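Local coordinates for protein neural-cadherin (Drosophila melanogaster, PDB 3UBF) that mediates calcium-dependent cell adhesion, preferentially binding copies of itself in a homophilic manner to connect cells, at residues Gly258-Gly263 against Val269-Glu274. Sequence-based numbering, arbitrary orientation.
Sequences GTFNIG and VKLAKE
Phe260 and Leu271 face each other as a non-hydrogen-bonded pair in an antiparallel beta hairpin of the last cadherin domain in this fragment, a Greek-key beta sandwich; strand 260-262 is an edge strand of its sheet, while strand 268-271 also pairs with strand 232-239. Phe260 CB sits 4.0 Å from Val269 CG1. CG then swings anti to the carbonyl carbon (chi1 -52°), carrying the ring into the core between the sheets. Its CD2 lies 3.8 Å from Lys270 O, which comes up at the ring edge near its plane, and CE2 meets Leu271 CD1 obliquely at 3.7 Å. Thr259 CG2 lies over one ring face, offset toward the rim, and Tyr286 from the facing sheet makes an edge-to-face contact. Further along the same buried face, Ile262 CD1 rests on Val269 CG2. On the other face, Asn261 turns its amide back over the neighbouring strand: OD1 approaches Lys270 CB and ND2 approaches Ala272 CB, while the Asn261 and Lys270 backbones exchange two hydrogen bonds. Just outside the paired strands, Thr259 O accepts a 2.6 Å bond from Ala272 N and a weak one from Lys273 N. The extended Lys273 chain crosses Thr259 and brings its CE to 3.5 Å from Gly258 O.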
loop_
_atom_site.group_PDB
_atom_site.type_symbol
_atom_site.label_atom_id
_atom_site.label_comp_id
_atom_site.label_asym_id
_atom_site.label_seq_id
_atom_site.Cartn_x
_atom_site.Cartn_y
_atom_site.Cartn_z
ATOM N N GLY A 258 36.656 1.082 9.286
ATOM C CA GLY A 258 37.309 0.082 8.441
ATOM C C GLY A 258 36.789 -1.344 8.576
ATOM O O GLY A 258 37.322 -2.254 7.938
ATOM N N THR A 259 35.758 -1.542 9.402
ATOM C CA THR A 259 35.119 -2.852 9.549
ATOM C C THR A 259 34.211 -3.117 8.350
ATOM O O THR A 259 34.089 -4.240 7.867
ATOM C CB THR A 259 34.312 -2.944 10.861
ATOM O OG1 THR A 259 35.193 -2.771 11.974
ATOM C CG2 THR A 259 33.622 -4.301 10.990
ATOM N N PHE A 260 33.580 -2.061 7.870
ATOM C CA PHE A 260 32.744 -2.165 6.704
ATOM C C PHE A 260 33.261 -1.235 5.617
ATOM O O PHE A 260 33.930 -0.234 5.900
ATOM C CB PHE A 260 31.299 -1.838 7.079
ATOM C CG PHE A 260 30.793 -2.631 8.252
ATOM C CD1 PHE A 260 30.791 -2.080 9.532
ATOM C CD2 PHE A 260 30.335 -3.934 8.085
ATOM C CE1 PHE A 260 30.335 -2.814 10.640
ATOM C CE2 PHE A 260 29.875 -4.675 9.185
ATOM C CZ PHE A 260 29.880 -4.111 10.464
ATOM N N ASN A 261 32.995 -1.596 4.373
ATOM C CA ASN A 261 33.119 -0.653 3.281
ATOM C C ASN A 261 31.861 -0.694 2.428
ATOM O O ASN A 261 30.987 -1.535 2.639
ATOM C CB ASN A 261 34.406 -0.866 2.458
ATOM C CG ASN A 261 34.665 -2.323 2.122
ATOM O OD1 ASN A 261 33.786 -3.020 1.616
ATOM N ND2 ASN A 261 35.883 -2.787 2.385
ATOM N N ILE A 262 31.757 0.242 1.496
ATOM C CA ILE A 262 30.621 0.313 0.597
ATOM C C ILE A 262 31.169 0.465 -0.808
ATOM O O ILE A 262 32.224 1.075 -1.000
ATOM C CB ILE A 262 29.686 1.493 0.944
ATOM C CG1 ILE A 262 28.360 1.375 0.163
ATOM C CG2 ILE A 262 30.395 2.838 0.702
ATOM C CD1 ILE A 262 27.242 2.292 0.638
ATOM N N GLY A 263 30.471 -0.117 -1.775
ATOM C CA GLY A 263 30.847 0.008 -3.174
ATOM C C GLY A 263 30.560 1.414 -3.657
ATOM O O GLY A 263 29.417 1.861 -3.585
ATOM N N VAL A 269 27.272 -2.526 0.852
ATOM C CA VAL A 269 28.120 -2.549 2.031
ATOM C C VAL A 269 28.641 -3.968 2.258
ATOM O O VAL A 269 27.864 -4.902 2.427
ATOM C CB VAL A 269 27.356 -2.042 3.279
ATOM C CG1 VAL A 269 28.262 -2.008 4.516
ATOM C CG2 VAL A 269 26.777 -0.673 3.010
ATOM N N LYS A 270 29.956 -4.127 2.250
ATOM C CA LYS A 270 30.557 -5.416 2.578
ATOM C C LYS A 270 31.262 -5.384 3.930
ATOM O O LYS A 270 31.556 -4.316 4.467
ATOM C CB LYS A 270 31.516 -5.874 1.479
ATOM C CG LYS A 270 30.810 -6.289 0.213
ATOM C CD LYS A 270 31.786 -6.658 -0.887
ATOM C CE LYS A 270 31.088 -6.690 -2.235
ATOM N NZ LYS A 270 31.906 -7.384 -3.266
ATOM N N LEU A 271 31.507 -6.569 4.478
ATOM C CA LEU A 271 32.326 -6.725 5.666
ATOM C C LEU A 271 33.798 -6.723 5.277
ATOM O O LEU A 271 34.223 -7.529 4.452
ATOM C CB LEU A 271 31.970 -8.038 6.368
ATOM C CG LEU A 271 32.654 -8.347 7.706
ATOM C CD1 LEU A 271 32.514 -7.201 8.704
ATOM C CD2 LEU A 271 32.093 -9.628 8.286
ATOM N N ALA A 272 34.574 -5.818 5.866
ATOM C CA ALA A 272 36.011 -5.719 5.564
ATOM C C ALA A 272 36.905 -6.512 6.522
ATOM O O ALA A 272 38.030 -6.868 6.167
ATOM C CB ALA A 272 36.438 -4.266 5.533
ATOM N N LYS A 273 36.405 -6.785 7.729
ATOM C CA LYS A 273 37.189 -7.445 8.779
ATOM C C LYS A 273 36.446 -8.639 9.368
ATOM O O LYS A 273 35.224 -8.702 9.285
ATOM C CB LYS A 273 37.506 -6.455 9.906
ATOM C CG LYS A 273 38.498 -5.364 9.534
ATOM C CD LYS A 273 38.589 -4.297 10.620
ATOM C CE LYS A 273 39.698 -3.294 10.289
ATOM N NZ LYS A 273 39.864 -2.256 11.342
ATOM N N GLU A 274 37.177 -9.579 9.968
ATOM C CA GLU A 274 36.556 -10.649 10.756
ATOM C C GLU A 274 35.950 -10.064 12.028
ATOM O O GLU A 274 36.420 -9.048 12.535
ATOM C CB GLU A 274 37.569 -11.752 11.103
#